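Local coordinates for protein beta-glucosidase (Chaetomella raphigera, PDB 6JXG) that probably hydrolyses terminal, non-reducing beta-D-glucosyl residues to release beta-D-glucose, acting as a secreted glycoside hydrolase family 3 enzyme in cellulose degradation, at residues Gln324-Ile329 and Gly508-Asn513; Leu336-Asn341 and Pro569-Gly574; Lys342-Lys347 and Ala500-Gly505; Leu397-Pro402 and Gly514-Leu519; Ala465-Val470 and Val477-Asn482. One frame throughout, in Å; residues are numbered along the deposited sequence.

Contact 1. Residues Gln324-Ile329 and Gly508-Asn513; sequences QVARAI and GQESGN
E510 OE1, lying over the aliphatic chain of R327, is gripped twice. N513 ND2 donates to it at 2.8 Å in an almost straight bond (168°), coming from above the carboxylate plane, and water 2 donates to it as well. That water sits at the edge of the R327 guanidinium, in its plane, and accepts from R327 NH1 at 3.0 Å. The two charges attract without touching: R327 NH1 and E510 OE1 are 4.2 Å apart, and no N-H points at the oxygen. Fully extended, R327 slides past E510 until N513 CB rests over the centre of its guanidinium, with the N513 amide stacked only 17° from parallel. R327 NH2 then forms a salt bridge with D517, while E510 OE2 is bonded to Y392. Cut back to an alanine, position 327 would probably cost D517 this salt-bridge partner and N513 the flat group stacked on it. Nearer the backbone, water 1 accepts from E510 N and makes a weak bond to A326 O. E510 is the N-cap residue of helix 511-519, so the contact sets that helix start against helix 323-332, from which V325, A328 and I329 reach helix 84-100.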
# COMPACT_ATOMS: atom_id res chain seq x y z
N GLN A 324 -1.71 -19.00 -3.69
CA GLN A 324 -0.78 -19.03 -4.87
C GLN A 324 -0.27 -17.61 -5.13
O GLN A 324 0.96 -17.32 -5.18
CB GLN A 324 -1.54 -19.68 -6.07
CG GLN A 324 -1.87 -21.12 -5.60
CD GLN A 324 -2.58 -22.01 -6.61
OE1 GLN A 324 -2.84 -21.63 -7.73
NE2 GLN A 324 -2.84 -23.26 -6.19
N VAL A 325 -1.21 -16.68 -5.20
CA VAL A 325 -0.80 -15.27 -5.38
C VAL A 325 -0.10 -14.77 -4.13
O VAL A 325 0.82 -14.01 -4.26
CB VAL A 325 -1.98 -14.35 -5.80
CG1 VAL A 325 -2.97 -14.15 -4.69
CG2 VAL A 325 -1.42 -13.00 -6.24
N ALA A 326 -0.49 -15.24 -2.94
CA ALA A 326 0.21 -14.87 -1.73
C ALA A 326 1.73 -15.28 -1.79
O ALA A 326 2.64 -14.50 -1.49
CB ALA A 326 -0.50 -15.38 -0.50
N ARG A 327 1.98 -16.50 -2.25
CA ARG A 327 3.35 -16.96 -2.43
C ARG A 327 4.08 -16.19 -3.52
O ARG A 327 5.25 -15.84 -3.37
CB ARG A 327 3.39 -18.45 -2.74
CG ARG A 327 4.83 -19.00 -2.69
CD ARG A 327 4.78 -20.46 -2.94
NE ARG A 327 6.14 -21.01 -3.00
CZ ARG A 327 6.42 -22.28 -2.77
NH1 ARG A 327 5.45 -23.13 -2.43
NH2 ARG A 327 7.66 -22.73 -2.87
N ALA A 328 3.42 -15.90 -4.65
CA ALA A 328 4.09 -15.24 -5.73
C ALA A 328 4.54 -13.82 -5.34
O ALA A 328 5.65 -13.41 -5.69
CB ALA A 328 3.22 -15.22 -6.98
N ILE A 329 3.73 -13.11 -4.56
CA ILE A 329 4.14 -11.79 -4.04
C ILE A 329 5.18 -11.86 -2.93
O ILE A 329 6.09 -11.02 -2.91
CB ILE A 329 2.88 -11.00 -3.63
CG1 ILE A 329 2.04 -10.69 -4.88
CG2 ILE A 329 3.25 -9.74 -2.83
CD1 ILE A 329 0.68 -10.19 -4.65
N GLY A 508 3.18 -11.86 4.66
CA GLY A 508 2.02 -12.69 4.87
C GLY A 508 2.33 -14.16 5.02
O GLY A 508 3.51 -14.56 5.19
N GLN A 509 1.28 -14.97 4.88
CA GLN A 509 1.32 -16.39 5.27
C GLN A 509 2.34 -17.25 4.56
O GLN A 509 2.88 -18.23 5.16
CB GLN A 509 -0.06 -17.04 5.14
CG GLN A 509 -0.59 -17.18 3.69
CD GLN A 509 -2.06 -17.52 3.65
OE1 GLN A 509 -2.86 -16.92 4.36
NE2 GLN A 509 -2.42 -18.51 2.85
N GLU A 510 2.58 -16.91 3.29
CA GLU A 510 3.55 -17.67 2.51
C GLU A 510 5.01 -17.17 2.56
O GLU A 510 5.88 -17.73 1.88
CB GLU A 510 3.06 -17.80 1.06
CG GLU A 510 1.94 -18.84 0.96
CD GLU A 510 2.37 -20.29 0.90
OE1 GLU A 510 3.46 -20.61 0.31
OE2 GLU A 510 1.61 -21.11 1.46
N SER A 511 5.28 -16.22 3.45
CA SER A 511 6.60 -15.57 3.59
C SER A 511 7.80 -16.51 3.36
O SER A 511 8.62 -16.31 2.46
CB SER A 511 6.70 -14.90 4.99
OG SER A 511 7.97 -14.28 5.18
N GLY A 512 7.94 -17.50 4.23
CA GLY A 512 9.10 -18.38 4.22
C GLY A 512 9.21 -19.21 2.95
O GLY A 512 10.34 -19.53 2.51
N ASN A 513 8.08 -19.53 2.30
CA ASN A 513 8.15 -20.17 0.95
C ASN A 513 8.69 -19.24 -0.14
O ASN A 513 9.63 -19.60 -0.92
CB ASN A 513 6.81 -20.78 0.55
CG ASN A 513 6.56 -22.10 1.25
OD1 ASN A 513 7.51 -22.82 1.58
ND2 ASN A 513 5.32 -22.46 1.41
O HOH W 1 2.02 -14.62 1.56
O HOH W 2 2.62 -22.49 -1.52

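Contact 2. Residues Leu336-Asn341 and Pro569-Gly574; sequences LLTNKN and PRFEFG
L337 and the F571 ring form the tight part of this contact. L337 CB lies over one face of the ring, 4.2 Å from its centroid and 18° off the normal, in a CH-pi contact displaced toward the rim. Both methyls of the leucine add to it, with L337 CD1 4.0 Å from F571 CD2. The opposite face is backed by CG of the preceding R570, so aliphatic carbon sandwiches the ring. F571 CG stands anti to its own carbonyl carbon (chi1 -57°), which sends the ring out toward the strand; there F571 CE1 comes to 3.6 Å from L337 O, a carbonyl that also accepts from Y575 OH. The looser side begins at T338, partly exposed, where a single methyl, CG2, meets F571 CZ obliquely at 3.9 Å. A serine in place of F571 would probably open a gap beneath L337 and leave T338 CG2 without its aromatic neighbour. L337 and T338 both face I501, forming a classic beta bulge, and R570 and F571 make another opposite I533. Strand 335-339 forms one edge of the mixed sheet, antiparallel to strand 498-503, and the loop carrying F571 lies against it, with L493 of helix 490-493 touching both T338 and F571.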
# COMPACT_ATOMS: atom_id res chain seq x y z
N LEU A 336 16.86 -8.20 -3.55
CA LEU A 336 18.25 -8.49 -3.24
C LEU A 336 19.09 -7.23 -3.23
O LEU A 336 19.19 -6.56 -4.25
CB LEU A 336 18.79 -9.54 -4.25
CG LEU A 336 20.20 -10.13 -4.07
CD1 LEU A 336 20.32 -10.91 -2.75
CD2 LEU A 336 20.65 -11.01 -5.26
N LEU A 337 19.71 -6.93 -2.07
CA LEU A 337 20.50 -5.69 -1.93
C LEU A 337 21.99 -5.80 -2.17
O LEU A 337 22.59 -4.88 -2.76
CB LEU A 337 20.27 -4.99 -0.55
CG LEU A 337 18.81 -4.52 -0.30
CD1 LEU A 337 18.70 -3.91 1.13
CD2 LEU A 337 18.31 -3.48 -1.31
N THR A 338 22.58 -6.89 -1.73
CA THR A 338 24.02 -7.15 -1.98
C THR A 338 24.14 -8.63 -2.20
O THR A 338 23.36 -9.39 -1.66
CB THR A 338 24.96 -6.78 -0.79
OG1 THR A 338 24.62 -7.54 0.35
CG2 THR A 338 24.80 -5.35 -0.37
N ASN A 339 25.15 -9.05 -2.96
CA ASN A 339 25.45 -10.45 -3.16
C ASN A 339 26.88 -10.57 -3.71
O ASN A 339 27.10 -10.35 -4.88
CB ASN A 339 24.47 -10.99 -4.19
CG ASN A 339 24.55 -12.49 -4.35
OD1 ASN A 339 25.11 -13.18 -3.51
ND2 ASN A 339 24.02 -13.01 -5.44
N LYS A 340 27.84 -10.78 -2.87
CA LYS A 340 29.25 -10.82 -3.24
C LYS A 340 29.66 -12.19 -3.75
O LYS A 340 29.46 -13.18 -3.03
CB LYS A 340 30.07 -10.49 -2.03
CG LYS A 340 29.82 -9.08 -1.51
CD LYS A 340 30.80 -8.76 -0.40
CE LYS A 340 30.27 -7.84 0.69
NZ LYS A 340 30.71 -6.44 0.49
N ASN A 341 30.33 -12.20 -4.93
CA ASN A 341 30.61 -13.38 -5.81
C ASN A 341 29.73 -14.54 -5.55
O ASN A 341 30.16 -15.63 -5.21
CB ASN A 341 32.05 -13.81 -5.79
CG ASN A 341 32.65 -13.49 -4.50
OD1 ASN A 341 32.20 -14.03 -3.49
ND2 ASN A 341 33.55 -12.50 -4.48
N PRO A 569 22.08 8.07 -1.74
CA PRO A 569 21.49 7.14 -0.82
C PRO A 569 22.40 5.97 -0.75
O PRO A 569 23.33 5.88 -1.59
CB PRO A 569 20.14 6.77 -1.52
CG PRO A 569 20.26 7.16 -2.97
CD PRO A 569 21.45 8.06 -3.08
N ARG A 570 22.12 5.01 0.13
CA ARG A 570 22.85 3.76 0.10
C ARG A 570 22.27 2.87 -0.98
O ARG A 570 23.00 2.38 -1.83
CB ARG A 570 22.85 3.11 1.44
CG ARG A 570 23.39 1.70 1.44
CD ARG A 570 24.84 1.66 0.88
NE ARG A 570 25.74 2.37 1.77
CZ ARG A 570 26.91 2.89 1.41
NH1 ARG A 570 27.37 2.80 0.17
NH2 ARG A 570 27.64 3.53 2.30
N PHE A 571 20.96 2.64 -0.94
CA PHE A 571 20.26 1.94 -2.02
C PHE A 571 19.08 2.85 -2.42
O PHE A 571 18.27 3.22 -1.55
CB PHE A 571 19.77 0.60 -1.53
CG PHE A 571 20.88 -0.29 -1.00
CD1 PHE A 571 21.88 -0.72 -1.86
CD2 PHE A 571 20.88 -0.70 0.32
CE1 PHE A 571 22.92 -1.57 -1.38
CE2 PHE A 571 21.89 -1.55 0.78
CZ PHE A 571 22.91 -1.96 -0.08
N GLU A 572 19.07 3.24 -3.69
CA GLU A 572 18.08 4.15 -4.20
C GLU A 572 16.71 3.51 -4.44
O GLU A 572 16.56 2.27 -4.62
CB GLU A 572 18.60 4.79 -5.49
CG GLU A 572 18.70 3.83 -6.67
CD GLU A 572 20.03 3.06 -6.82
OE1 GLU A 572 20.83 3.01 -5.87
OE2 GLU A 572 20.21 2.49 -7.91
N PHE A 573 15.70 4.36 -4.48
CA PHE A 573 14.38 3.97 -4.97
C PHE A 573 14.53 3.27 -6.31
O PHE A 573 15.23 3.76 -7.18
CB PHE A 573 13.51 5.21 -5.09
CG PHE A 573 12.12 4.98 -5.68
CD1 PHE A 573 11.01 4.63 -4.86
CD2 PHE A 573 11.92 5.06 -7.05
CE1 PHE A 573 9.75 4.40 -5.40
CE2 PHE A 573 10.64 4.86 -7.58
CZ PHE A 573 9.55 4.54 -6.76
N GLY A 574 13.87 2.12 -6.44
CA GLY A 574 13.86 1.34 -7.68
C GLY A 574 15.03 0.41 -7.86
O GLY A 574 15.12 -0.30 -8.86

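Contact 3. Residues Lys342-Lys347 and Ala500-Gly505; sequences KALPLK and AIVWAG. With MAN (alpha-D-mannopyranose), chain E.
L344 is the bump of this contact, and the hollow it enters lies between A500 and V502, two residues apart on one face of strand 498-503. A single methyl does the filling: L344 CD1 is 3.6 Å from V502 CG2 and 3.8 Å from A500 CB. The leucine has CG anti to its carbonyl carbon (chi1 -72°) and an extended second torsion, which drives CD1 straight at the strand, across the valine branch at about a right angle. Beside it A343 makes a shallower step, its CB meeting A500 CB at 4.2 Å; the small alanine on the strand leaves room for both. L344 N is bonded to N339 OD1, and a cis peptide precedes P345. On its outer side the loop is tied by K347 NZ, which donates to K342 O at 3.0 Å, and it runs beside the mannose O-linked to T431. The sugar O6 approaches A343 O, but crowding in the model makes this bond doubtful. Every touching residue across the contact is buried. The loop leads from the antiparallel edge strand 335-339 to strand 351-355, passing over the sheet of the alpha/beta sandwich characteristic of the family 3 C-terminal domain.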
# COMPACT_ATOMS: atom_id res chain seq x y z
N LYS A 342 28.45 -14.26 -5.76
CA LYS A 342 27.47 -15.29 -5.92
C LYS A 342 27.32 -16.10 -4.66
O LYS A 342 27.10 -17.33 -4.71
CB LYS A 342 27.82 -16.17 -7.10
CG LYS A 342 28.05 -15.39 -8.38
CD LYS A 342 28.51 -16.33 -9.48
CE LYS A 342 27.43 -16.56 -10.50
NZ LYS A 342 27.73 -15.95 -11.82
N ALA A 343 27.40 -15.41 -3.53
CA ALA A 343 27.01 -16.00 -2.26
C ALA A 343 25.64 -16.70 -2.41
O ALA A 343 25.43 -17.83 -2.00
CB ALA A 343 26.97 -14.93 -1.17
N LEU A 344 24.72 -16.04 -3.10
CA LEU A 344 23.44 -16.59 -3.37
C LEU A 344 23.28 -16.76 -4.89
O LEU A 344 23.84 -16.00 -5.70
CB LEU A 344 22.34 -15.66 -2.82
CG LEU A 344 22.15 -15.57 -1.29
CD1 LEU A 344 21.10 -14.53 -0.92
CD2 LEU A 344 21.76 -16.89 -0.66
N PRO A 345 22.51 -17.75 -5.29
CA PRO A 345 21.78 -18.64 -4.41
C PRO A 345 22.67 -19.69 -3.73
O PRO A 345 23.80 -19.95 -4.16
CB PRO A 345 20.82 -19.37 -5.37
CG PRO A 345 21.62 -19.41 -6.66
CD PRO A 345 22.30 -18.08 -6.71
N LEU A 346 22.14 -20.28 -2.69
CA LEU A 346 22.83 -21.37 -2.00
C LEU A 346 22.97 -22.58 -2.89
O LEU A 346 22.14 -22.85 -3.75
CB LEU A 346 22.03 -21.81 -0.78
CG LEU A 346 21.73 -20.81 0.35
CD1 LEU A 346 20.76 -21.41 1.36
CD2 LEU A 346 23.01 -20.41 1.03
N LYS A 347 24.01 -23.36 -2.67
CA LYS A 347 24.30 -24.47 -3.58
C LYS A 347 25.01 -25.58 -2.81
O LYS A 347 26.24 -25.69 -2.85
CB LYS A 347 25.17 -23.92 -4.72
CG LYS A 347 26.46 -23.28 -4.22
CD LYS A 347 26.75 -21.82 -4.66
CE LYS A 347 27.26 -21.06 -3.43
NZ LYS A 347 28.16 -19.86 -3.51
N ALA A 500 25.77 -11.31 1.60
CA ALA A 500 24.48 -11.03 0.90
C ALA A 500 23.46 -10.47 1.88
O ALA A 500 23.46 -10.82 3.08
CB ALA A 500 23.97 -12.24 0.17
N ILE A 501 22.69 -9.48 1.41
CA ILE A 501 21.62 -8.92 2.20
C ILE A 501 20.33 -9.07 1.36
O ILE A 501 20.23 -8.57 0.24
CB ILE A 501 21.87 -7.45 2.55
CG1 ILE A 501 23.14 -7.30 3.37
CG2 ILE A 501 20.73 -6.90 3.38
CD1 ILE A 501 23.44 -5.86 3.65
N VAL A 502 19.37 -9.80 1.93
CA VAL A 502 18.07 -10.02 1.31
C VAL A 502 17.01 -9.20 2.02
O VAL A 502 16.74 -9.45 3.18
CB VAL A 502 17.72 -11.49 1.43
CG1 VAL A 502 16.38 -11.74 0.80
CG2 VAL A 502 18.90 -12.34 0.86
N TRP A 503 16.46 -8.18 1.35
CA TRP A 503 15.40 -7.35 1.89
C TRP A 503 14.08 -8.07 1.57
O TRP A 503 13.48 -7.90 0.48
CB TRP A 503 15.50 -5.97 1.26
CG TRP A 503 14.69 -4.98 1.82
CD1 TRP A 503 13.49 -4.56 1.32
CD2 TRP A 503 14.98 -4.16 2.96
NE1 TRP A 503 12.98 -3.58 2.12
CE2 TRP A 503 13.89 -3.29 3.13
CE3 TRP A 503 16.03 -4.10 3.86
CZ2 TRP A 503 13.81 -2.40 4.16
CZ3 TRP A 503 15.95 -3.22 4.91
CH2 TRP A 503 14.86 -2.38 5.05
N ALA A 504 13.62 -8.87 2.51
CA ALA A 504 12.54 -9.83 2.23
C ALA A 504 11.15 -9.24 2.49
O ALA A 504 10.15 -9.83 2.09
CB ALA A 504 12.73 -11.04 3.11
N GLY A 505 11.11 -8.09 3.18
CA GLY A 505 9.87 -7.38 3.48
C GLY A 505 8.98 -8.05 4.48
O GLY A 505 9.47 -8.77 5.35
C1 MAN E . 27.78 -21.41 2.85
C2 MAN E . 29.26 -21.56 2.45
C3 MAN E . 29.83 -20.42 1.60
C4 MAN E . 28.85 -20.02 0.50
C5 MAN E . 27.58 -19.66 1.23
C6 MAN E . 26.57 -19.02 0.31
O2 MAN E . 29.28 -22.70 1.67
O3 MAN E . 31.00 -20.93 1.02
O4 MAN E . 29.31 -18.91 -0.30
O5 MAN E . 27.03 -20.82 1.83
O6 MAN E . 26.14 -19.93 -0.68

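Contact 4. Residues Leu397-Pro402 and Gly514-Leu519; sequences LDAITP and GLADIL
A399 sets its methyl directly against that of A516, CB to CB at 3.8 Å, and the two helices come so near that the CA atoms of the same pair are only 6.2 Å apart. This is alanine-on-alanine helix packing within one helical layer of the alpha/beta sandwich of the family 3 C-terminal domain. With no longer side chain on either residue at this point, the backbones can approach closely. Beside this pair a second, more open contact forms between longer side chains: I400 CD1 and L519 CD1 meet methyl to methyl at 4.2 Å, the two chains running obliquely to each other. I400 starts off to the flank of its helix, but CG1 stands anti to the carbonyl carbon (chi1 -70°) and the branch continues extended, bringing CD1 over to the leucine. All four touching residues are buried, and the contact is wholly apolar. Beneath it lies the sheet, where F435 of strand 431-438 is touched by both I400 and L515. The last turn of helix 511-519 is fastened by a backbone bond between L519 and L346. Helix 396-406 is kinked at P402, whose ring nitrogen has no hydrogen to give to the turn before. Just ahead of this bend, L397 O accepts two bonds from T401, reached from opposite faces of the carbonyl plane by the backbone N at 3.0 Å and the hydroxyl OG1 at 2.7 Å.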
# COMPACT_ATOMS: atom_id res chain seq x y z
N LEU A 397 12.64 -21.07 8.61
CA LEU A 397 13.16 -22.40 8.95
C LEU A 397 12.23 -23.55 8.51
O LEU A 397 12.70 -24.66 8.13
CB LEU A 397 13.50 -22.46 10.46
CG LEU A 397 14.10 -23.80 10.91
CD1 LEU A 397 15.45 -23.96 10.20
CD2 LEU A 397 14.22 -23.86 12.40
N ASP A 398 10.91 -23.31 8.52
CA ASP A 398 9.91 -24.28 8.00
C ASP A 398 10.25 -24.64 6.59
O ASP A 398 10.18 -25.78 6.18
CB ASP A 398 8.47 -23.69 8.07
CG ASP A 398 7.99 -23.40 9.50
OD1 ASP A 398 8.67 -23.87 10.47
OD2 ASP A 398 6.93 -22.72 9.65
N ALA A 399 10.52 -23.63 5.75
CA ALA A 399 10.82 -23.85 4.34
C ALA A 399 12.26 -24.35 4.11
O ALA A 399 12.50 -25.13 3.23
CB ALA A 399 10.62 -22.59 3.54
N ILE A 400 13.21 -23.85 4.86
CA ILE A 400 14.59 -24.21 4.61
C ILE A 400 14.93 -25.67 5.02
O ILE A 400 15.60 -26.37 4.27
CB ILE A 400 15.51 -23.24 5.35
CG1 ILE A 400 15.43 -21.85 4.68
CG2 ILE A 400 16.94 -23.80 5.49
CD1 ILE A 400 16.04 -20.78 5.55
N THR A 401 14.37 -26.10 6.13
CA THR A 401 14.71 -27.38 6.73
C THR A 401 14.64 -28.52 5.70
O THR A 401 15.66 -29.15 5.43
CB THR A 401 13.85 -27.68 7.95
OG1 THR A 401 14.23 -26.78 8.98
CG2 THR A 401 14.05 -29.15 8.43
N PRO A 402 13.47 -28.72 5.03
CA PRO A 402 13.47 -29.84 4.09
C PRO A 402 14.46 -29.68 2.93
O PRO A 402 14.99 -30.69 2.42
CB PRO A 402 12.03 -29.90 3.59
CG PRO A 402 11.31 -28.71 4.10
CD PRO A 402 12.23 -27.95 5.02
N GLY A 514 8.23 -18.00 -0.12
CA GLY A 514 8.73 -17.08 -1.06
C GLY A 514 10.22 -16.87 -0.86
O GLY A 514 11.01 -16.86 -1.80
N LEU A 515 10.64 -16.73 0.38
CA LEU A 515 12.07 -16.55 0.68
C LEU A 515 12.93 -17.70 0.19
O LEU A 515 14.01 -17.47 -0.40
CB LEU A 515 12.25 -16.39 2.19
CG LEU A 515 13.68 -16.34 2.66
CD1 LEU A 515 14.24 -14.99 2.16
CD2 LEU A 515 13.90 -16.52 4.19
N ALA A 516 12.52 -18.93 0.49
CA ALA A 516 13.29 -20.10 0.00
C ALA A 516 13.32 -20.23 -1.49
O ALA A 516 14.32 -20.69 -2.05
CB ALA A 516 12.74 -21.38 0.58
N ASP A 517 12.26 -19.81 -2.15
CA ASP A 517 12.19 -19.83 -3.63
C ASP A 517 13.37 -19.01 -4.17
O ASP A 517 13.92 -19.31 -5.25
CB ASP A 517 10.90 -19.20 -4.20
CG ASP A 517 9.65 -20.05 -4.00
OD1 ASP A 517 9.76 -21.25 -3.69
OD2 ASP A 517 8.53 -19.52 -4.18
N ILE A 518 13.73 -17.96 -3.45
CA ILE A 518 14.89 -17.12 -3.85
C ILE A 518 16.22 -17.64 -3.29
O ILE A 518 17.23 -17.75 -4.03
CB ILE A 518 14.64 -15.62 -3.46
CG1 ILE A 518 13.68 -15.00 -4.49
CG2 ILE A 518 15.92 -14.78 -3.38
CD1 ILE A 518 12.33 -14.94 -3.96
N LEU A 519 16.25 -17.96 -2.02
CA LEU A 519 17.50 -18.42 -1.39
C LEU A 519 18.10 -19.62 -2.07
O LEU A 519 19.32 -19.67 -2.21
CB LEU A 519 17.29 -18.76 0.06
CG LEU A 519 17.02 -17.59 1.02
CD1 LEU A 519 16.86 -18.12 2.45
CD2 LEU A 519 18.06 -16.50 0.94

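Contact 5. Residues Ala465-Val470 and Val477-Asn482; sequences ALVQAV and VIVVIN
Four valines make up the first shell, paired methyl to methyl. V467 CG1 meets V479 CG2 at 3.7 Å, the two side chains crossing at about a right angle. One helical turn further on, V470 CG1 reaches V477 more obliquely and sits before both its methyls, 3.9 Å from V477 CG1 and 4.0 Å from V477 CG2. The first torsions of the helical pair bring these branches forward: V467 CG1 and V470 CG1 both stand opposite the backbone N (chi1 -174° and 174°). Spacing matches on the two sides, since residues three apart on the helix face residues two apart on the strand. All four are buried, and nothing polar joins the segments. In the next shell, V470 also packs on A422 and A426 of helix 419-427 and on A432, while V467 and V479 both touch V498. The strand beneath is fixed by backbone bonds on its two flanks, I478 to A432 and V434, V479 to A500. V480, pointing to the other face, packs on I433 and F435. Strand 431-438 runs parallel to strand 477-483 next to it, and helix 463-471 lies on the chain between them; the arrangement is a beta-alpha-beta crossover, the building unit of the alpha/beta sandwich in the family 3 C-terminal domain.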
# COMPACT_ATOMS: atom_id res chain seq x y z
N ALA A 465 23.29 -5.59 16.40
CA ALA A 465 24.16 -6.34 17.31
C ALA A 465 24.14 -7.84 17.09
O ALA A 465 25.17 -8.50 17.11
CB ALA A 465 23.88 -5.94 18.77
N LEU A 466 22.99 -8.42 16.73
CA LEU A 466 22.96 -9.80 16.32
C LEU A 466 23.81 -10.11 15.09
O LEU A 466 24.56 -11.14 15.04
CB LEU A 466 21.50 -10.28 16.06
CG LEU A 466 21.30 -11.77 15.89
CD1 LEU A 466 21.74 -12.52 17.13
CD2 LEU A 466 19.80 -12.03 15.59
N VAL A 467 23.63 -9.33 14.05
CA VAL A 467 24.44 -9.47 12.85
C VAL A 467 25.94 -9.31 13.17
O VAL A 467 26.70 -10.13 12.73
CB VAL A 467 24.05 -8.50 11.72
CG1 VAL A 467 24.87 -8.82 10.45
CG2 VAL A 467 22.58 -8.72 11.39
N GLN A 468 26.30 -8.30 13.95
CA GLN A 468 27.71 -8.09 14.34
C GLN A 468 28.32 -9.35 15.05
O GLN A 468 29.45 -9.75 14.73
CB GLN A 468 27.81 -6.90 15.23
CG GLN A 468 27.70 -5.63 14.47
CD GLN A 468 27.51 -4.44 15.33
OE1 GLN A 468 27.00 -4.53 16.45
NE2 GLN A 468 27.94 -3.28 14.83
N ALA A 469 27.53 -9.98 15.93
CA ALA A 469 27.90 -11.23 16.58
C ALA A 469 28.12 -12.38 15.59
O ALA A 469 29.06 -13.20 15.73
CB ALA A 469 26.85 -11.62 17.61
N VAL A 470 27.26 -12.48 14.59
CA VAL A 470 27.38 -13.55 13.65
C VAL A 470 28.62 -13.29 12.78
O VAL A 470 29.39 -14.24 12.48
CB VAL A 470 26.09 -13.66 12.81
CG1 VAL A 470 26.23 -14.68 11.70
CG2 VAL A 470 24.95 -14.10 13.74
N VAL A 477 28.34 -14.72 5.76
CA VAL A 477 27.09 -14.39 6.38
C VAL A 477 26.09 -13.88 5.38
O VAL A 477 26.35 -12.92 4.66
CB VAL A 477 27.29 -13.29 7.44
CG1 VAL A 477 25.96 -12.97 8.15
CG2 VAL A 477 28.37 -13.73 8.46
N ILE A 478 24.90 -14.45 5.43
CA ILE A 478 23.77 -13.93 4.61
C ILE A 478 22.80 -13.27 5.60
O ILE A 478 22.38 -13.95 6.58
CB ILE A 478 23.02 -15.11 4.00
CG1 ILE A 478 23.98 -16.03 3.23
CG2 ILE A 478 21.80 -14.64 3.20
CD1 ILE A 478 24.74 -15.43 2.11
N VAL A 479 22.47 -12.00 5.42
CA VAL A 479 21.49 -11.30 6.26
C VAL A 479 20.12 -11.28 5.57
O VAL A 479 19.99 -10.76 4.49
CB VAL A 479 21.91 -9.86 6.61
CG1 VAL A 479 20.89 -9.16 7.49
CG2 VAL A 479 23.28 -9.86 7.27
N VAL A 480 19.12 -11.84 6.23
CA VAL A 480 17.68 -11.72 5.82
C VAL A 480 16.99 -10.72 6.69
O VAL A 480 16.97 -10.91 7.92
CB VAL A 480 16.97 -13.07 5.89
CG1 VAL A 480 15.49 -12.93 5.55
CG2 VAL A 480 17.67 -14.00 4.94
N ILE A 481 16.34 -9.71 6.08
CA ILE A 481 15.71 -8.68 6.80
C ILE A 481 14.24 -8.66 6.48
O ILE A 481 13.90 -8.50 5.30
CB ILE A 481 16.31 -7.32 6.46
CG1 ILE A 481 17.80 -7.27 6.71
CG2 ILE A 481 15.67 -6.21 7.28
CD1 ILE A 481 18.41 -5.89 6.44
N ASN A 482 13.39 -8.83 7.51
CA ASN A 482 11.93 -8.66 7.37
C ASN A 482 11.54 -7.33 8.03
O ASN A 482 11.43 -7.25 9.26
CB ASN A 482 11.21 -9.86 7.99
CG ASN A 482 11.32 -11.11 7.17
OD1 ASN A 482 10.67 -11.26 6.07
ND2 ASN A 482 12.14 -12.03 7.63

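Overall arrangement
Contacts 2, 3 and 5 converge on one mixed sheet: contact 5 covers strand 477-483, contact 3 its neighbour 498-503, and contact 2 the antiparallel edge strand 335-339. Contact 4 lies on the face of the sheet away from helix 463-471, where L515 touches both V480 and V502. Contacts 1 and 4 share helix 511-519, its start and its end, and the R327-D517 salt bridge joins them. Contacts 3, 4 and 5 are buried and held across by methyl groups alone; contact 2, also buried, adds an aromatic face. Partly buried contact 1, about 23 Å from contact 5 between centres, relies instead on charge, amide and water.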